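Local coordinates for erythrocyte membrane protein 1 (Plasmodium falciparum, PDB 6S8T) that probably binds the host receptor ICAM-1 through this DBLbeta domain, one piece of a much longer adhesion protein of the surface of infected erythrocytes, at residues Tyr48-Lys53 with Val128-Glu133; Ile213-Ile218 with Glu250-Ala255; Cys266-Leu271 with His279-Gly284; Tyr369-Ile374 with Arg386-Met391. One frame throughout, in Å; residues are numbered along the deposited sequence.

Contact 1 (Tyr48-Lys53 with Val128-Glu133); sequences YKKNRK and VSWVTE
Lys49 and Lys50 touch the indole of Trp130 with methylenes in a surface contact between the long loop that follows helix 16-32 and the short helix 128-132 of the Duffy binding (DBL) domain. The backbones come closest at Lys49 and Trp130, with CA atoms 6.5 Å apart, and no hydrogen bond links the two segments. The backbone of Lys49 covers part of one face: its CA stands 4.2 Å above the indole plane of Trp130, displaced toward the rim. CG of Lys49 is 4.1 Å from Trp130 CZ3, on the six-membered ring, before the extended chain runs away from the helix. Lys50 goes to the other end of the indole. Its straight chain meets the indole at about a right angle and brings CE of Lys50 to 3.4 Å from NE1 of Trp130, obliquely to the ring. The touching atom is therefore a methylene; NZ of Lys50 is farther, 3.9 Å from Trp130 NE1. Both lysines have positive phi, 57° in each, which turns the loop sharply as it passes the indole. Asn69 touches Trp130 as well and accepts a hydrogen bond from the backbone N of Lys49. Behind Trp130, Val131 of the same helix packs on Ile214 of helix 202-221 and Ser140 of helix 137-163.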
# COMPACT_ATOMS: atom_id res chain seq x y z
N TYR A 48 20.27 -11.78 -19.80
CA TYR A 48 18.97 -12.39 -19.56
C TYR A 48 18.82 -13.61 -20.45
O TYR A 48 18.95 -13.51 -21.67
CB TYR A 48 17.84 -11.38 -19.81
CG TYR A 48 18.03 -10.06 -19.10
CD1 TYR A 48 17.66 -9.90 -17.77
CD2 TYR A 48 18.60 -8.97 -19.76
CE1 TYR A 48 17.84 -8.69 -17.12
CE2 TYR A 48 18.79 -7.76 -19.11
CZ TYR A 48 18.40 -7.63 -17.79
OH TYR A 48 18.58 -6.43 -17.14
N LYS A 49 18.55 -14.76 -19.83
CA LYS A 49 18.38 -16.03 -20.55
C LYS A 49 19.61 -16.37 -21.39
O LYS A 49 19.51 -17.03 -22.43
CB LYS A 49 17.12 -16.02 -21.42
CG LYS A 49 15.84 -15.79 -20.64
CD LYS A 49 14.64 -15.66 -21.55
CE LYS A 49 13.39 -15.35 -20.74
NZ LYS A 49 12.19 -15.16 -21.60
N LYS A 50 20.78 -15.91 -20.93
CA LYS A 50 22.07 -16.17 -21.58
C LYS A 50 22.06 -15.70 -23.03
O LYS A 50 22.29 -16.46 -23.97
CB LYS A 50 22.44 -17.66 -21.47
CG LYS A 50 22.56 -18.16 -20.04
CD LYS A 50 22.92 -19.63 -19.99
CE LYS A 50 23.06 -20.11 -18.55
NZ LYS A 50 23.35 -21.57 -18.48
N ASN A 51 21.80 -14.40 -23.20
CA ASN A 51 21.83 -13.74 -24.50
C ASN A 51 22.99 -12.76 -24.51
O ASN A 51 22.93 -11.71 -23.86
CB ASN A 51 20.50 -13.03 -24.79
CG ASN A 51 20.44 -12.46 -26.19
OD1 ASN A 51 21.01 -13.02 -27.13
ND2 ASN A 51 19.74 -11.34 -26.34
N ARG A 52 24.06 -13.11 -25.24
CA ARG A 52 25.28 -12.32 -25.27
C ARG A 52 25.28 -11.28 -26.40
O ARG A 52 26.35 -10.77 -26.74
CB ARG A 52 26.49 -13.24 -25.40
CG ARG A 52 26.64 -14.23 -24.26
CD ARG A 52 27.83 -15.15 -24.49
NE ARG A 52 28.01 -16.10 -23.39
CZ ARG A 52 28.97 -17.02 -23.36
NH1 ARG A 52 29.83 -17.13 -24.36
NH2 ARG A 52 29.06 -17.84 -22.32
N LYS A 53 24.12 -10.97 -26.96
CA LYS A 53 24.03 -10.00 -28.05
C LYS A 53 24.30 -8.58 -27.55
O LYS A 53 23.60 -8.07 -26.67
CB LYS A 53 22.65 -10.07 -28.71
CG LYS A 53 22.45 -9.10 -29.86
CD LYS A 53 23.50 -9.30 -30.95
CE LYS A 53 22.93 -8.96 -32.32
NZ LYS A 53 22.14 -7.70 -32.31
N VAL A 128 18.02 -18.29 -10.04
CA VAL A 128 19.09 -17.56 -9.38
C VAL A 128 20.44 -17.77 -10.06
O VAL A 128 21.35 -16.95 -9.88
CB VAL A 128 19.17 -17.95 -7.89
CG1 VAL A 128 17.88 -17.59 -7.18
CG2 VAL A 128 19.47 -19.44 -7.75
N SER A 129 20.59 -18.84 -10.83
CA SER A 129 21.83 -19.03 -11.58
C SER A 129 21.95 -18.02 -12.71
O SER A 129 23.00 -17.41 -12.91
CB SER A 129 21.91 -20.46 -12.12
OG SER A 129 21.99 -21.40 -11.06
N TRP A 130 20.86 -17.83 -13.47
CA TRP A 130 20.90 -16.89 -14.59
C TRP A 130 21.14 -15.46 -14.12
O TRP A 130 21.70 -14.64 -14.86
CB TRP A 130 19.60 -16.97 -15.39
CG TRP A 130 19.47 -18.21 -16.23
CD1 TRP A 130 20.42 -19.16 -16.45
CD2 TRP A 130 18.31 -18.64 -16.95
NE1 TRP A 130 19.93 -20.15 -17.27
CE2 TRP A 130 18.63 -19.85 -17.59
CE3 TRP A 130 17.02 -18.11 -17.12
CZ2 TRP A 130 17.72 -20.54 -18.38
CZ3 TRP A 130 16.12 -18.80 -17.91
CH2 TRP A 130 16.47 -20.00 -18.53
N VAL A 131 20.75 -15.14 -12.89
CA VAL A 131 20.93 -13.79 -12.37
C VAL A 131 22.37 -13.55 -11.92
O VAL A 131 22.89 -12.44 -12.09
CB VAL A 131 19.93 -13.53 -11.23
CG1 VAL A 131 20.05 -12.10 -10.72
CG2 VAL A 131 18.51 -13.81 -11.69
N THR A 132 23.04 -14.57 -11.38
CA THR A 132 24.30 -14.37 -10.69
C THR A 132 25.51 -15.03 -11.35
O THR A 132 26.64 -14.62 -11.04
CB THR A 132 24.21 -14.88 -9.25
OG1 THR A 132 23.91 -16.29 -9.26
CG2 THR A 132 23.13 -14.14 -8.48
N GLU A 133 25.32 -16.01 -12.23
CA GLU A 133 26.45 -16.81 -12.70
C GLU A 133 27.44 -15.97 -13.51
O GLU A 133 28.64 -16.29 -13.54
CB GLU A 133 25.96 -17.99 -13.54
CG GLU A 133 26.99 -19.08 -13.75
CD GLU A 133 27.33 -19.82 -12.47
OE1 GLU A 133 26.47 -19.88 -11.57
OE2 GLU A 133 28.47 -20.33 -12.36

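Contact 2 (Ile213-Ile218 with Glu250-Ala255); sequences IIFGKI and EDWWEA
Phe215 of helix 202-221 drives the edge of its ring into the face of Trp252 on helix 246-268, a T-shaped aromatic pair inside the Duffy binding domain. Ahead of it in 213-218, the buried Ile214 packs on Leu126. Phe215 then does most of the work. Its CB does not aim straight at the other helix, but with CG anti to the carbonyl carbon (chi1 -80°) the ring swings across the gap. CE1 of Phe215 lies 3.9 Å from CB of Trp252, which sits at the edge of the phenyl ring and in its plane, and 4.0 Å from Trp252 CG. CZ of Phe215 stands 4.1 Å above the indole plane of Trp252, toward its rim. The phenyl and the five-membered ring have centroids 5.7 Å apart and planes at 87°. Three residues on, Ile218 points toward 250-255 and is partly covered by it, but its side chain stops at 4.8 Å and packs on Leu248 and Ile138 instead. Leu141 of helix 137-163 touches both aromatic side chains, while Ile138 also touches Trp252. Nothing polar passes between the two segments: the helices, 9.5 Å apart at the CA atoms of Phe215 and Trp252, are joined by ring-to-ring and apolar packing, and the perpendicular setting directs the slightly positive C-H edge of the phenyl at the pi cloud of the indole.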
# COMPACT_ATOMS: atom_id res chain seq x y z
N ILE A 213 19.47 -15.20 -1.84
CA ILE A 213 20.60 -15.79 -2.55
C ILE A 213 21.24 -14.77 -3.48
O ILE A 213 22.47 -14.70 -3.59
CB ILE A 213 20.14 -17.05 -3.32
CG1 ILE A 213 19.68 -18.13 -2.34
CG2 ILE A 213 21.27 -17.58 -4.20
CD1 ILE A 213 19.20 -19.39 -3.01
N ILE A 214 20.42 -13.96 -4.16
CA ILE A 214 20.96 -12.97 -5.09
C ILE A 214 21.83 -11.96 -4.36
O ILE A 214 22.97 -11.69 -4.75
CB ILE A 214 19.82 -12.28 -5.87
CG1 ILE A 214 19.10 -13.29 -6.76
CG2 ILE A 214 20.36 -11.13 -6.70
CD1 ILE A 214 17.84 -12.75 -7.40
N PHE A 215 21.31 -11.39 -3.27
CA PHE A 215 22.07 -10.39 -2.53
C PHE A 215 23.26 -10.98 -1.79
O PHE A 215 24.20 -10.24 -1.47
CB PHE A 215 21.16 -9.65 -1.55
CG PHE A 215 20.32 -8.58 -2.19
CD1 PHE A 215 20.86 -7.33 -2.47
CD2 PHE A 215 19.00 -8.82 -2.53
CE1 PHE A 215 20.10 -6.35 -3.07
CE2 PHE A 215 18.23 -7.84 -3.13
CZ PHE A 215 18.78 -6.60 -3.40
N GLY A 216 23.26 -12.28 -1.52
CA GLY A 216 24.47 -12.92 -1.02
C GLY A 216 25.59 -12.87 -2.04
O GLY A 216 26.74 -12.57 -1.70
N LYS A 217 25.28 -13.16 -3.30
CA LYS A 217 26.26 -13.01 -4.37
C LYS A 217 26.62 -11.55 -4.59
O LYS A 217 27.75 -11.24 -4.97
CB LYS A 217 25.74 -13.63 -5.66
CG LYS A 217 25.98 -15.12 -5.79
CD LYS A 217 27.47 -15.43 -5.89
CE LYS A 217 27.70 -16.88 -6.29
NZ LYS A 217 26.96 -17.82 -5.41
N ILE A 218 25.66 -10.64 -4.38
CA ILE A 218 25.94 -9.22 -4.55
C ILE A 218 26.96 -8.74 -3.53
O ILE A 218 27.85 -7.94 -3.85
CB ILE A 218 24.63 -8.41 -4.47
CG1 ILE A 218 23.79 -8.64 -5.73
CG2 ILE A 218 24.92 -6.93 -4.25
CD1 ILE A 218 22.47 -7.89 -5.73
N GLU A 250 18.79 -2.16 1.51
CA GLU A 250 18.38 -0.76 1.63
C GLU A 250 19.20 0.13 0.70
O GLU A 250 18.65 1.03 0.06
CB GLU A 250 18.52 -0.29 3.08
CG GLU A 250 17.45 -0.81 4.03
CD GLU A 250 17.75 -0.51 5.50
OE1 GLU A 250 18.87 -0.04 5.81
OE2 GLU A 250 16.86 -0.76 6.35
N ASP A 251 20.51 -0.11 0.63
CA ASP A 251 21.38 0.73 -0.20
C ASP A 251 21.11 0.50 -1.69
O ASP A 251 21.10 1.45 -2.47
CB ASP A 251 22.84 0.46 0.14
CG ASP A 251 23.21 0.90 1.56
OD1 ASP A 251 22.35 1.48 2.25
OD2 ASP A 251 24.36 0.67 1.97
N TRP A 252 20.91 -0.76 -2.09
CA TRP A 252 20.58 -1.04 -3.49
C TRP A 252 19.30 -0.33 -3.90
O TRP A 252 19.21 0.20 -5.02
CB TRP A 252 20.46 -2.54 -3.73
CG TRP A 252 20.27 -2.91 -5.18
CD1 TRP A 252 21.25 -3.24 -6.08
CD2 TRP A 252 19.03 -2.98 -5.90
NE1 TRP A 252 20.69 -3.52 -7.31
CE2 TRP A 252 19.33 -3.36 -7.23
CE3 TRP A 252 17.69 -2.75 -5.56
CZ2 TRP A 252 18.35 -3.52 -8.20
CZ3 TRP A 252 16.72 -2.92 -6.53
CH2 TRP A 252 17.05 -3.29 -7.84
N TRP A 253 18.31 -0.29 -3.02
CA TRP A 253 17.08 0.43 -3.33
C TRP A 253 17.33 1.92 -3.49
O TRP A 253 16.83 2.55 -4.43
CB TRP A 253 16.01 0.16 -2.26
CG TRP A 253 14.71 0.85 -2.55
CD1 TRP A 253 14.19 1.92 -1.88
CD2 TRP A 253 13.78 0.52 -3.59
NE1 TRP A 253 12.98 2.28 -2.44
CE2 TRP A 253 12.71 1.44 -3.49
CE3 TRP A 253 13.74 -0.45 -4.59
CZ2 TRP A 253 11.62 1.41 -4.35
CZ3 TRP A 253 12.66 -0.48 -5.45
CH2 TRP A 253 11.61 0.44 -5.33
N GLU A 254 18.14 2.51 -2.59
CA GLU A 254 18.45 3.93 -2.68
C GLU A 254 19.15 4.27 -3.99
O GLU A 254 18.93 5.34 -4.57
CB GLU A 254 19.32 4.37 -1.50
CG GLU A 254 18.57 4.48 -0.19
CD GLU A 254 17.43 5.46 -0.27
OE1 GLU A 254 17.66 6.61 -0.71
OE2 GLU A 254 16.29 5.08 0.09
N ALA A 255 20.00 3.37 -4.47
CA ALA A 255 20.76 3.62 -5.68
C ALA A 255 19.90 3.53 -6.94
O ALA A 255 20.21 4.19 -7.94
CB ALA A 255 21.93 2.63 -5.78

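Contact 3 (Cys266-Leu271 with His279-Gly284); sequences CELKNL and HYNSRG
Asn281 packs its amide against Leu268 near the C-terminal end of helix 246-268, and this buried pair is the tight half of the contact. The two side chains cross at about a right angle. CB of Leu268 lies 3.8 Å from CG of Asn281, and the Leu268 methyl CD1 is 3.6 Å from Asn281 OD1, so the carbonyl end of the amide abuts a hydrocarbon branch. The amino end turns to a water: Asn281 ND2 donates to it over 3.0 Å, and the same water lies 2.6 Å from Leu271 O, a bond it would have to donate while other acceptors compete for its protons. That carbonyl belongs to the last residue of the type I turn 268-271, closed by the bond from Leu271 N to Leu268 O, and the water thus bridges the turn and the facing loop, which share no direct hydrogen bond.

The other half is looser and lies at the surface. Lys269, extended beyond CG, runs alongside the loop, its CG 3.9 Å from the carbonyl O of Asn281 and its CE 4.3 Å from Ser282 CA. These are glancing contacts of methylenes. Arg283 folds back along its own segment, where NH1 donates to Ser282 O at an N-H...O angle of 162° from above the carbonyl plane.

Several connections hold this corner of the Duffy binding domain. Tyr280 O accepts from the side chains of Trp261 and Gln265 on helix 246-268, and Cys266 is in a disulfide with Cys61. Helix 172-194 backs the buried side, with Val182 against Leu268 and Cys179 against Asn281.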
# COMPACT_ATOMS: atom_id res chain seq x y z
N CYS A 266 6.29 5.32 -17.68
CA CYS A 266 5.96 5.04 -19.08
C CYS A 266 4.45 4.91 -19.28
O CYS A 266 3.93 5.28 -20.34
CB CYS A 266 6.65 3.76 -19.54
SG CYS A 266 8.46 3.82 -19.56
N GLU A 267 3.75 4.38 -18.28
CA GLU A 267 2.31 4.17 -18.37
C GLU A 267 1.51 5.33 -17.81
O GLU A 267 0.42 5.63 -18.32
CB GLU A 267 1.93 2.87 -17.64
CG GLU A 267 2.76 1.66 -18.06
CD GLU A 267 2.52 1.24 -19.50
OE1 GLU A 267 1.42 1.51 -20.02
OE2 GLU A 267 3.44 0.64 -20.10
N LEU A 268 2.02 6.00 -16.77
CA LEU A 268 1.27 7.10 -16.15
C LEU A 268 1.12 8.29 -17.09
O LEU A 268 0.15 9.05 -16.96
CB LEU A 268 1.96 7.54 -14.86
CG LEU A 268 1.85 6.59 -13.66
CD1 LEU A 268 2.69 7.10 -12.50
CD2 LEU A 268 0.39 6.44 -13.23
N LYS A 269 2.04 8.47 -18.04
CA LYS A 269 1.97 9.60 -18.95
C LYS A 269 0.76 9.55 -19.88
O LYS A 269 0.45 10.57 -20.51
CB LYS A 269 3.25 9.70 -19.78
CG LYS A 269 4.48 10.13 -18.99
CD LYS A 269 5.67 10.34 -19.90
CE LYS A 269 6.89 10.81 -19.12
NZ LYS A 269 8.04 11.08 -20.03
N ASN A 270 0.08 8.41 -19.98
CA ASN A 270 -1.12 8.32 -20.80
C ASN A 270 -2.33 8.99 -20.16
O ASN A 270 -3.33 9.22 -20.85
CB ASN A 270 -1.44 6.86 -21.11
CG ASN A 270 -0.44 6.23 -22.06
OD1 ASN A 270 0.06 6.89 -22.98
ND2 ASN A 270 -0.14 4.96 -21.84
N LEU A 271 -2.26 9.31 -18.87
CA LEU A 271 -3.34 10.03 -18.20
C LEU A 271 -3.17 11.53 -18.40
O LEU A 271 -2.05 12.04 -18.50
CB LEU A 271 -3.36 9.70 -16.70
CG LEU A 271 -4.10 8.44 -16.24
CD1 LEU A 271 -3.52 7.18 -16.86
CD2 LEU A 271 -4.09 8.34 -14.72
N HIS A 279 1.17 14.51 -9.76
CA HIS A 279 2.21 15.45 -10.17
C HIS A 279 3.60 14.82 -10.22
O HIS A 279 4.56 15.52 -10.55
CB HIS A 279 2.22 16.67 -9.24
CG HIS A 279 2.95 16.46 -7.95
ND1 HIS A 279 2.34 15.97 -6.82
CD2 HIS A 279 4.24 16.70 -7.61
CE1 HIS A 279 3.22 15.90 -5.84
NE2 HIS A 279 4.39 16.34 -6.29
N TYR A 280 3.72 13.52 -9.93
CA TYR A 280 4.96 12.79 -10.14
C TYR A 280 4.96 11.99 -11.44
O TYR A 280 5.89 11.22 -11.69
CB TYR A 280 5.24 11.83 -8.97
CG TYR A 280 5.50 12.52 -7.65
CD1 TYR A 280 6.65 13.27 -7.45
CD2 TYR A 280 4.60 12.41 -6.60
CE1 TYR A 280 6.89 13.89 -6.24
CE2 TYR A 280 4.83 13.03 -5.38
CZ TYR A 280 5.98 13.77 -5.21
OH TYR A 280 6.21 14.39 -4.00
N ASN A 281 3.93 12.17 -12.28
CA ASN A 281 3.80 11.33 -13.47
C ASN A 281 4.88 11.61 -14.50
O ASN A 281 5.34 10.68 -15.18
CB ASN A 281 2.41 11.50 -14.09
CG ASN A 281 1.31 10.91 -13.23
OD1 ASN A 281 1.55 10.48 -12.10
ND2 ASN A 281 0.09 10.91 -13.75
N SER A 282 5.32 12.86 -14.64
CA SER A 282 6.33 13.21 -15.62
C SER A 282 7.62 13.78 -15.03
O SER A 282 8.63 13.82 -15.74
CB SER A 282 5.78 14.23 -16.63
OG SER A 282 5.49 15.47 -16.01
N ARG A 283 7.62 14.21 -13.77
CA ARG A 283 8.80 14.79 -13.14
C ARG A 283 8.87 14.35 -11.69
O ARG A 283 7.86 14.39 -10.97
CB ARG A 283 8.78 16.32 -13.21
CG ARG A 283 8.89 16.92 -14.61
CD ARG A 283 10.27 16.71 -15.21
NE ARG A 283 10.45 17.48 -16.44
CZ ARG A 283 10.10 17.05 -17.65
NH1 ARG A 283 9.57 15.85 -17.80
NH2 ARG A 283 10.30 17.82 -18.70
N GLY A 284 10.06 13.94 -11.25
CA GLY A 284 10.29 13.64 -9.85
C GLY A 284 10.07 12.18 -9.49
O GLY A 284 9.69 11.34 -10.30
O HOH W 1 -0.54 12.21 -16.40

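Contact 4 (Tyr369-Ile374 with Arg386-Met391); sequences YLQAKI and RDYQQM
Gln371 and Tyr388 meet in a single polar approach between the end of helix 335-372 and the start of helix 388-402. On the polar side, NE2 of Gln371, on a chain extended beyond CG, comes to 2.9 Å from Tyr388 OH. It lies at the edge of the phenol ring, in its plane, and is also 3.2 Å from CE1 of Tyr388; the amide and ring planes are 61° apart. Tyr388 swings to meet it with CG anti to the backbone N (chi1 -178°), which carries the hydroxyl toward the other helix although the CB itself does not aim at it.

Packing across the segments is slight, OH of Tyr388 passing 4.1 Å from Gln371 CB. The phenol packs on Leu368, one turn back along the long helix, where Met391 joins it.

Salt bridges lie at the flanks: Asp387 pairs with Arg294 of helix 293-319, and Arg386 with Glu200. On the neighbouring positions of helix 335-372, Ala372 packs on Val392 and Phe395 of helix 388-402, and Tyr369 meets Phe395 edge to face, so the end of helix 335-372 rests on helix 388-402 while Phe381 of the connecting loop touches Gln371.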
# COMPACT_ATOMS: atom_id res chain seq x y z
N TYR A 369 1.81 3.66 19.00
CA TYR A 369 2.04 5.07 19.28
C TYR A 369 2.40 5.28 20.75
O TYR A 369 3.28 6.09 21.06
CB TYR A 369 0.80 5.89 18.90
CG TYR A 369 1.03 7.38 18.89
CD1 TYR A 369 1.47 8.03 17.74
CD2 TYR A 369 0.78 8.15 20.02
CE1 TYR A 369 1.67 9.40 17.73
CE2 TYR A 369 0.97 9.52 20.02
CZ TYR A 369 1.42 10.14 18.87
OH TYR A 369 1.61 11.50 18.86
N LEU A 370 1.73 4.56 21.65
CA LEU A 370 2.01 4.70 23.08
C LEU A 370 3.39 4.16 23.43
O LEU A 370 4.10 4.74 24.27
CB LEU A 370 0.93 4.00 23.90
CG LEU A 370 -0.49 4.55 23.81
CD1 LEU A 370 -1.45 3.68 24.58
CD2 LEU A 370 -0.54 5.99 24.31
N GLN A 371 3.79 3.04 22.81
CA GLN A 371 5.09 2.47 23.11
C GLN A 371 6.22 3.33 22.57
O GLN A 371 7.32 3.34 23.13
CB GLN A 371 5.18 1.05 22.55
CG GLN A 371 4.25 0.08 23.23
CD GLN A 371 4.47 -1.35 22.79
OE1 GLN A 371 3.77 -2.26 23.22
NE2 GLN A 371 5.46 -1.55 21.93
N ALA A 372 5.97 4.07 21.49
CA ALA A 372 7.00 4.94 20.93
C ALA A 372 7.39 6.04 21.91
O ALA A 372 8.58 6.31 22.12
CB ALA A 372 6.53 5.55 19.61
N LYS A 373 6.41 6.70 22.52
CA LYS A 373 6.72 7.83 23.38
C LYS A 373 7.21 7.42 24.76
O LYS A 373 7.51 8.29 25.57
CB LYS A 373 5.49 8.75 23.51
CG LYS A 373 4.30 8.09 24.17
CD LYS A 373 3.26 9.13 24.56
CE LYS A 373 2.75 9.90 23.36
NZ LYS A 373 1.66 10.83 23.74
N ILE A 374 7.30 6.12 25.04
CA ILE A 374 7.71 5.62 26.34
C ILE A 374 9.07 4.95 26.29
O ILE A 374 9.88 5.11 27.21
CB ILE A 374 6.63 4.66 26.90
CG1 ILE A 374 5.50 5.46 27.56
CG2 ILE A 374 7.24 3.67 27.87
CD1 ILE A 374 4.48 4.61 28.25
N ARG A 386 7.30 -7.68 12.42
CA ARG A 386 8.32 -7.46 11.41
C ARG A 386 8.63 -5.98 11.23
O ARG A 386 9.75 -5.62 10.87
CB ARG A 386 7.88 -8.08 10.08
CG ARG A 386 8.89 -7.95 8.95
CD ARG A 386 8.45 -8.75 7.72
NE ARG A 386 8.37 -10.18 8.01
CZ ARG A 386 7.92 -11.09 7.15
NH1 ARG A 386 7.51 -10.72 5.94
NH2 ARG A 386 7.88 -12.37 7.50
N ASP A 387 7.65 -5.10 11.50
CA ASP A 387 7.80 -3.67 11.28
C ASP A 387 7.89 -2.88 12.58
O ASP A 387 7.69 -1.66 12.57
CB ASP A 387 6.65 -3.14 10.43
CG ASP A 387 5.30 -3.37 11.08
OD1 ASP A 387 5.14 -4.39 11.78
OD2 ASP A 387 4.39 -2.53 10.89
N TYR A 388 8.16 -3.54 13.71
CA TYR A 388 8.14 -2.84 14.99
C TYR A 388 9.12 -1.66 15.00
O TYR A 388 8.74 -0.53 15.30
CB TYR A 388 8.46 -3.80 16.13
CG TYR A 388 8.41 -3.14 17.49
CD1 TYR A 388 7.19 -2.89 18.12
CD2 TYR A 388 9.57 -2.76 18.15
CE1 TYR A 388 7.14 -2.28 19.35
CE2 TYR A 388 9.53 -2.16 19.39
CZ TYR A 388 8.31 -1.92 19.99
OH TYR A 388 8.26 -1.31 21.22
N GLN A 389 10.38 -1.91 14.63
CA GLN A 389 11.40 -0.87 14.67
C GLN A 389 11.05 0.29 13.74
O GLN A 389 11.20 1.46 14.12
CB GLN A 389 12.77 -1.44 14.30
CG GLN A 389 13.30 -2.47 15.28
CD GLN A 389 13.65 -1.87 16.63
OE1 GLN A 389 12.94 -2.07 17.62
NE2 GLN A 389 14.74 -1.11 16.67
N GLN A 390 10.60 -0.01 12.52
CA GLN A 390 10.26 1.06 11.58
C GLN A 390 9.07 1.88 12.07
O GLN A 390 9.04 3.10 11.89
CB GLN A 390 9.98 0.47 10.19
CG GLN A 390 9.70 1.52 9.11
CD GLN A 390 9.51 0.93 7.71
OE1 GLN A 390 9.45 -0.29 7.53
NE2 GLN A 390 9.42 1.80 6.71
N MET A 391 8.10 1.23 12.71
CA MET A 391 6.94 1.95 13.22
C MET A 391 7.30 2.85 14.40
O MET A 391 6.87 4.00 14.47
CB MET A 391 5.82 0.98 13.61
CG MET A 391 5.06 0.37 12.44
SD MET A 391 4.13 1.59 11.48
CE MET A 391 3.07 2.31 12.73

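Overall arrangement
Contacts 1 and 2 form one continuous patch: their centres are 17 Å apart, and Thr132 CG2 reaches Lys217 CB at 3.9 Å while Val131 CG1 lies 4.0 Å from Ile214 CD1. Helix 202-221 thus has helix 128-132 on one flank and Trp252 on another. Contacts 2 and 3 share helix 246-268, their centres 27 Å apart, both within the Duffy binding domain range. Contact 4 joins the later helices 335-372 and 388-402; its nearest atoms are about 8 Å from contact 2, and it lies on the opposite side of the chain's centre from contact 3. All four follow in series along the chain.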